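Local coordinates for protein Bug27 (PDB 2QPQ) that probably binds a small solute in the periplasm, as a Venus flytrap receptor of the Bug family that serves solute uptake, at residues P103-V108 / L196-V201; K115-L120 / P214-Q219; V131-C136 / L179-A184. All coordinates share one frame; numbering follows the deposited sequence.

Contact 1: P103-V108 / L196-V201; sequences PSVFVV and LQALAV
Pro103 CB meets Val201 CB where strands 103-108 and 196-201 pair antiparallel. The pairing is interrupted midway by a beta bulge, in which Leu199 and Ala200 together face Phe106. The strands form part of the sheet of one alpha/beta lobe of the Venus flytrap fold.

At Ser104 the carbonyl O takes a CA-H...O contact from Val201 CA at 3.3 Å. The Ser104 hydroxyl turns to Gln142 instead. Val105 packs tightly. Its CG2 lies anti to the backbone N, and this brings it to 3.5 Å from Ala198 CB and 3.1 Å from Ala200 O. Helix 184-192 covers this face, with Ala187 on Val105 and Ile191 on Ala198.

Phe106 makes the bulge bonds. Its N donates to Ala200 O at 2.9 Å, while its O accepts from Leu199 N at 2.7 Å. Leu199 has helix-like backbone angles (phi -84°, psi -35°) within an extended strand, and that kink takes up the extra residue. Ala200 N is buried without a partner in the model, a polar cost of the bulge. Ala200 O also lies at the edge of the Phe106 ring, near its plane. Leu117 and Leu120 of helix 117-123 pack on the Phe106 side chain.

Val107 CA makes another CA-H...O contact, to Gln197 O, and Val107 CG1 comes near Ala198 CB. Val108 is held by two regular bonds. Its N donates to Gln197 O at 2.8 Å, and its O accepts from Gln197 N. The two branches of Val108 have different neighbours. With CG1 beside the backbone N (chi1 -63°), Val108 sends CG2 to 3.7 Å from Gln197 CB and CG1 to 3.8 Å from Leu199 CD1.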
# COMPACT_ATOMS: atom_id res chain seq x y z
N PRO A 103 -0.92 -5.20 -5.70
CA PRO A 103 -0.75 -6.32 -4.79
C PRO A 103 0.69 -6.38 -4.24
O PRO A 103 1.63 -5.81 -4.81
CB PRO A 103 -1.06 -7.53 -5.68
CG PRO A 103 -0.68 -7.08 -7.07
CD PRO A 103 -1.01 -5.62 -7.13
N SER A 104 0.85 -7.05 -3.10
CA SER A 104 2.18 -7.53 -2.69
C SER A 104 2.52 -8.87 -3.33
O SER A 104 1.65 -9.59 -3.82
CB SER A 104 2.33 -7.59 -1.17
OG SER A 104 2.11 -6.29 -0.61
N VAL A 105 3.81 -9.18 -3.34
CA VAL A 105 4.27 -10.43 -3.90
C VAL A 105 5.29 -11.06 -2.98
O VAL A 105 6.14 -10.37 -2.41
CB VAL A 105 4.81 -10.20 -5.32
CG1 VAL A 105 5.98 -9.20 -5.28
CG2 VAL A 105 5.15 -11.54 -6.00
N PHE A 106 5.14 -12.38 -2.78
CA PHE A 106 6.15 -13.17 -2.09
C PHE A 106 7.22 -13.54 -3.11
O PHE A 106 6.93 -14.29 -4.04
CB PHE A 106 5.52 -14.43 -1.49
CG PHE A 106 4.66 -14.17 -0.28
CD1 PHE A 106 3.48 -13.45 -0.41
CD2 PHE A 106 5.05 -14.62 0.98
CE1 PHE A 106 2.67 -13.20 0.70
CE2 PHE A 106 4.25 -14.40 2.09
CZ PHE A 106 3.05 -13.68 1.95
N VAL A 107 8.43 -13.00 -2.95
CA VAL A 107 9.54 -13.24 -3.89
C VAL A 107 10.72 -13.94 -3.20
O VAL A 107 11.02 -13.75 -1.99
CB VAL A 107 9.99 -11.94 -4.66
CG1 VAL A 107 8.85 -11.41 -5.50
CG2 VAL A 107 10.45 -10.80 -3.68
N VAL A 108 11.38 -14.77 -3.99
CA VAL A 108 12.55 -15.53 -3.56
C VAL A 108 13.66 -15.33 -4.61
O VAL A 108 13.37 -14.98 -5.76
CB VAL A 108 12.24 -17.07 -3.30
CG1 VAL A 108 11.23 -17.26 -2.18
CG2 VAL A 108 11.78 -17.84 -4.62
N LEU A 196 14.49 -12.80 -9.71
CA LEU A 196 13.65 -13.26 -8.60
C LEU A 196 12.58 -14.16 -9.17
O LEU A 196 12.18 -14.02 -10.32
CB LEU A 196 12.91 -12.08 -7.93
CG LEU A 196 13.82 -11.04 -7.26
CD1 LEU A 196 13.02 -9.82 -6.90
CD2 LEU A 196 14.50 -11.62 -5.99
N GLN A 197 12.04 -15.00 -8.29
CA GLN A 197 10.90 -15.81 -8.57
C GLN A 197 9.77 -15.41 -7.62
O GLN A 197 10.01 -15.18 -6.45
CB GLN A 197 11.34 -17.21 -8.27
CG GLN A 197 10.39 -18.32 -8.48
CD GLN A 197 11.14 -19.62 -8.27
OE1 GLN A 197 12.10 -19.90 -9.01
NE2 GLN A 197 10.76 -20.38 -7.22
N ALA A 198 8.55 -15.32 -8.15
CA ALA A 198 7.38 -14.98 -7.37
C ALA A 198 6.56 -16.21 -6.97
O ALA A 198 6.14 -16.99 -7.83
CB ALA A 198 6.52 -13.96 -8.12
N LEU A 199 6.34 -16.38 -5.67
CA LEU A 199 5.57 -17.49 -5.15
C LEU A 199 4.04 -17.27 -5.15
O LEU A 199 3.24 -18.20 -5.36
CB LEU A 199 6.08 -17.85 -3.76
CG LEU A 199 7.53 -18.35 -3.67
CD1 LEU A 199 7.82 -18.85 -2.25
CD2 LEU A 199 7.80 -19.45 -4.72
N ALA A 200 3.63 -16.03 -4.90
CA ALA A 200 2.22 -15.65 -4.82
C ALA A 200 2.10 -14.16 -4.90
O ALA A 200 3.07 -13.43 -4.59
CB ALA A 200 1.60 -16.14 -3.51
N VAL A 201 0.91 -13.72 -5.31
CA VAL A 201 0.43 -12.35 -5.14
C VAL A 201 -0.66 -12.32 -4.08
O VAL A 201 -1.40 -13.30 -3.94
CB VAL A 201 -0.03 -11.70 -6.46
CG1 VAL A 201 1.11 -11.69 -7.46
CG2 VAL A 201 -1.25 -12.40 -7.06

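Contact 2: K115-L120 / P214-Q219; sequences KTLGEL and PTVAEQ
Val216 and Gln219 press against Leu117 from the segment 214-219, and these two residues carry most of the contact. Pro214 O bonds to the backbone N of Val201, in strand 196-201. Thr215 turns its side chain away from helix 117-123. Its OG1 accepts from Glu218 N at 2.9 Å, which makes an ST motif and tightens the turn.

Val216 bonds through its backbone to Val201 as well. Its CG1 lies anti to the backbone N (chi1 176°) and comes to 3.9 Å from Leu117 CD2. Its CG2 is slightly farther from the same methyl. The two side chains meet at a slant. Phe106 and Ala200 add to the apolar patch around Val216, and both also touch Leu117.

The opposing segment is the start of helix 117-123. Thr116 is its N-cap: OG1 accepts from Glu119 N at 3.1 Å. Lys115 N donates to Glu119 OE1 at 2.9 Å, reaching it from above the carboxylate plane. These bonds cap the first turn. Leu117, in that turn, points toward the loop. The contact therefore joins a capped helix start to the turn that follows strand 196-201, at the edge of one lobe of the Venus flytrap fold.

Glu218 reaches outward, and its OE2 forms a salt bridge with Arg206. Gln219 N bonds to Val216 O at 2.9 Å and closes the turn. Its side chain then runs extended toward the helix. The amide end settles beside the first side-chain carbon of the leucine, with Gln219 CD 3.6 Å from Leu117 CB.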
# COMPACT_ATOMS: atom_id res chain seq x y z
N LYS A 115 9.92 -23.36 -4.56
CA LYS A 115 9.39 -23.33 -5.90
C LYS A 115 7.93 -22.86 -5.92
O LYS A 115 7.45 -22.27 -6.91
CB LYS A 115 9.55 -24.76 -6.49
CG LYS A 115 10.90 -25.08 -7.21
CD LYS A 115 12.22 -24.82 -6.45
CE LYS A 115 13.48 -25.33 -7.25
NZ LYS A 115 14.87 -24.89 -6.78
N THR A 116 7.21 -23.11 -4.83
CA THR A 116 5.81 -22.71 -4.73
C THR A 116 5.57 -22.13 -3.35
O THR A 116 6.36 -22.34 -2.43
CB THR A 116 4.86 -23.93 -4.90
OG1 THR A 116 4.99 -24.79 -3.77
CG2 THR A 116 5.19 -24.74 -6.14
N LEU A 117 4.45 -21.42 -3.18
CA LEU A 117 4.05 -20.99 -1.85
C LEU A 117 3.83 -22.16 -0.91
O LEU A 117 4.11 -22.04 0.27
CB LEU A 117 2.80 -20.09 -1.88
CG LEU A 117 2.58 -19.28 -0.57
CD1 LEU A 117 3.55 -18.10 -0.55
CD2 LEU A 117 1.16 -18.78 -0.41
N GLY A 118 3.34 -23.30 -1.43
CA GLY A 118 3.05 -24.46 -0.61
C GLY A 118 4.29 -25.03 0.07
O GLY A 118 4.24 -25.44 1.21
N GLU A 119 5.40 -25.04 -0.66
CA GLU A 119 6.71 -25.44 -0.14
C GLU A 119 7.18 -24.52 0.98
O GLU A 119 7.76 -24.97 1.97
CB GLU A 119 7.74 -25.50 -1.28
CG GLU A 119 7.56 -26.77 -2.16
CD GLU A 119 8.43 -26.79 -3.41
OE1 GLU A 119 9.40 -26.01 -3.49
OE2 GLU A 119 8.15 -27.63 -4.31
N LEU A 120 6.95 -23.22 0.81
CA LEU A 120 7.33 -22.23 1.83
C LEU A 120 6.54 -22.48 3.12
O LEU A 120 7.11 -22.54 4.22
CB LEU A 120 7.05 -20.80 1.30
CG LEU A 120 7.21 -19.67 2.32
CD1 LEU A 120 8.69 -19.51 2.61
CD2 LEU A 120 6.60 -18.34 1.85
N PRO A 214 0.31 -17.47 -9.01
CA PRO A 214 -0.96 -17.68 -8.33
C PRO A 214 -1.17 -16.68 -7.18
O PRO A 214 -0.18 -16.10 -6.67
CB PRO A 214 -0.85 -19.12 -7.82
CG PRO A 214 0.62 -19.37 -7.71
CD PRO A 214 1.23 -18.61 -8.84
N THR A 215 -2.43 -16.45 -6.79
CA THR A 215 -2.72 -15.69 -5.57
C THR A 215 -2.38 -16.57 -4.37
O THR A 215 -2.28 -17.80 -4.49
CB THR A 215 -4.20 -15.32 -5.48
OG1 THR A 215 -4.99 -16.54 -5.39
CG2 THR A 215 -4.66 -14.50 -6.70
N VAL A 216 -2.24 -15.97 -3.19
CA VAL A 216 -2.16 -16.76 -1.97
C VAL A 216 -3.44 -17.62 -1.76
O VAL A 216 -3.35 -18.82 -1.40
CB VAL A 216 -1.94 -15.86 -0.73
CG1 VAL A 216 -1.96 -16.71 0.56
CG2 VAL A 216 -0.60 -15.04 -0.91
N ALA A 217 -4.60 -16.99 -1.97
CA ALA A 217 -5.92 -17.64 -1.77
C ALA A 217 -6.00 -18.93 -2.59
O ALA A 217 -6.42 -19.94 -2.08
CB ALA A 217 -7.07 -16.68 -2.15
N GLU A 218 -5.56 -18.89 -3.85
CA GLU A 218 -5.66 -20.08 -4.71
C GLU A 218 -4.62 -21.17 -4.40
O GLU A 218 -4.56 -22.19 -5.11
CB GLU A 218 -5.69 -19.68 -6.19
CG GLU A 218 -4.32 -19.45 -6.83
CD GLU A 218 -4.41 -19.08 -8.31
OE1 GLU A 218 -4.27 -17.85 -8.60
OE2 GLU A 218 -4.62 -20.01 -9.18
N GLN A 219 -3.85 -21.00 -3.32
CA GLN A 219 -2.80 -21.95 -2.91
C GLN A 219 -2.83 -22.71 -1.55
O GLN A 219 -1.79 -22.86 -0.95
CB GLN A 219 -1.39 -21.28 -3.04
CG GLN A 219 -1.03 -20.82 -4.45
CD GLN A 219 0.38 -20.27 -4.57
OE1 GLN A 219 0.59 -19.04 -4.56
NE2 GLN A 219 1.34 -21.15 -4.70

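Contact 3: V131-C136 / L179-A184; sequences VTYGSC and LAVVTA
Tyr133 of strand 132-135 packs on Leu179 and Val181 of the neighbouring parallel segment 179-184. Its CB starts the contact, at 3.6 Å from Leu179 CD2. The ring carbon CG sits between the backbone N and the carbonyl carbon (chi1 68°), which swings the ring along the strand toward Val181. Ring atom CD1 then meets Val181 CG2 at 4.0 Å, approached obliquely. The ring also meets that of His159 with the planes at about 40°. At the tip, OH is hydrogen-bonded to Glu147 OE2 and to His143 O of helix 141-153. The phenol thus crosses from an apolar bed to a polar grip.

Gly134 carries the strand pairing. Its N donates to Leu179 O at 2.7 Å, and its O accepts from Val181 N at 2.8 Å. The two bonds straddle Ala180, as expected for a parallel pair. Both are straight at the hydrogen, yet each donor is tilted from the acceptor's carbonyl plane. Strand 132-135 has strand 158-161 as its other parallel neighbour, with helix 141-153 making the beta-alpha-beta crossover between them. Val181 O is buried with no hydrogen-bond partner in the model; Ser135 CA makes a CA-H...O contact to it at 3.4 Å.

At the carboxyl ends of the strands, Cys136 SG lies 3.6 Å from Val182 CA and 3.7 Å from Val182 CG1. That sulfur forms the disulfide with Cys165, at the start of helix 165-173. A bound citrate lies about 4 Å from the Cys136 side chain; it probably comes from the crystallisation liquor. The chemistry implies a join that is mainly backbone-bonded and apolar, with a covalent tie fixing the strand end; the citrate nearby may mark a pocket, but it does not establish a ligand site.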
# COMPACT_ATOMS: atom_id res chain seq x y z
N VAL A 131 12.47 -19.68 9.10
CA VAL A 131 12.11 -19.08 7.80
C VAL A 131 11.79 -17.60 8.04
O VAL A 131 10.79 -17.26 8.67
CB VAL A 131 10.91 -19.83 7.18
CG1 VAL A 131 10.58 -19.32 5.74
CG2 VAL A 131 11.18 -21.33 7.16
N THR A 132 12.68 -16.72 7.55
CA THR A 132 12.53 -15.28 7.73
C THR A 132 11.99 -14.75 6.42
O THR A 132 12.22 -15.34 5.37
CB THR A 132 13.89 -14.64 8.03
OG1 THR A 132 14.85 -15.10 7.05
CG2 THR A 132 14.38 -15.08 9.42
N TYR A 133 11.26 -13.65 6.49
CA TYR A 133 10.84 -12.94 5.30
C TYR A 133 11.11 -11.48 5.49
O TYR A 133 10.77 -10.91 6.53
CB TYR A 133 9.36 -13.19 5.02
CG TYR A 133 8.34 -12.58 5.99
CD1 TYR A 133 7.71 -11.37 5.70
CD2 TYR A 133 7.97 -13.24 7.16
CE1 TYR A 133 6.79 -10.80 6.56
CE2 TYR A 133 7.02 -12.67 8.05
CZ TYR A 133 6.44 -11.47 7.71
OH TYR A 133 5.49 -10.90 8.49
N GLY A 134 11.72 -10.86 4.50
CA GLY A 134 11.85 -9.39 4.52
C GLY A 134 10.53 -8.71 4.19
O GLY A 134 9.64 -9.33 3.61
N SER A 135 10.35 -7.46 4.63
CA SER A 135 9.25 -6.64 4.15
C SER A 135 9.74 -5.23 3.91
O SER A 135 10.86 -4.92 4.24
CB SER A 135 8.08 -6.61 5.15
OG SER A 135 8.35 -5.68 6.18
N CYS A 136 8.85 -4.38 3.38
CA CYS A 136 9.08 -2.97 3.11
C CYS A 136 9.06 -2.12 4.41
O CYS A 136 9.31 -0.92 4.35
CB CYS A 136 8.01 -2.49 2.07
SG CYS A 136 8.27 -3.43 0.52
N LEU A 179 13.60 -14.74 1.34
CA LEU A 179 12.25 -14.45 1.01
C LEU A 179 11.93 -13.01 1.43
O LEU A 179 12.44 -12.51 2.44
CB LEU A 179 11.33 -15.44 1.75
CG LEU A 179 9.83 -15.15 1.80
CD1 LEU A 179 9.11 -15.28 0.43
CD2 LEU A 179 9.19 -16.01 2.82
N ALA A 180 11.08 -12.35 0.64
CA ALA A 180 10.53 -11.07 1.05
C ALA A 180 9.13 -10.87 0.50
O ALA A 180 8.74 -11.42 -0.54
CB ALA A 180 11.46 -9.87 0.59
N VAL A 181 8.40 -10.02 1.19
CA VAL A 181 7.13 -9.53 0.70
C VAL A 181 7.28 -8.05 0.35
O VAL A 181 7.58 -7.23 1.21
CB VAL A 181 6.06 -9.76 1.73
CG1 VAL A 181 4.71 -9.28 1.20
CG2 VAL A 181 6.08 -11.26 2.08
N VAL A 182 7.08 -7.73 -0.93
CA VAL A 182 7.25 -6.37 -1.37
C VAL A 182 6.09 -6.04 -2.32
O VAL A 182 5.30 -6.92 -2.67
CB VAL A 182 8.67 -6.11 -2.02
CG1 VAL A 182 9.80 -6.43 -1.00
CG2 VAL A 182 8.86 -6.95 -3.28
N THR A 183 5.98 -4.80 -2.75
CA THR A 183 4.94 -4.47 -3.70
C THR A 183 5.29 -5.12 -5.03
O THR A 183 6.48 -5.18 -5.42
CB THR A 183 4.83 -2.96 -3.93
OG1 THR A 183 6.07 -2.49 -4.46
CG2 THR A 183 4.48 -2.21 -2.62
N ALA A 184 4.26 -5.61 -5.72
CA ALA A 184 4.39 -6.07 -7.11
C ALA A 184 5.14 -5.09 -8.03
O ALA A 184 6.01 -5.49 -8.81
CB ALA A 184 3.02 -6.44 -7.68

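How the contacts relate
Contacts 1 and 3 are buried and belong to one sheet: strand 93-109 pairs with 196-201 on one edge and with 180-183 on the other, as in Val105 N to Val182 O at 2.8 Å. Contact 1 is antiparallel and bulged; contact 3 is parallel and has a disulfide at its end. Contact 2 is smaller and nearer the surface. It has no clear hydrogen bond between its segments and relies on side-chain packing. It hangs on the end of strand 196-201 of contact 1. It meets contact 3 through Leu120, which packs on Val131 and Leu179. All three lie in the same lobe.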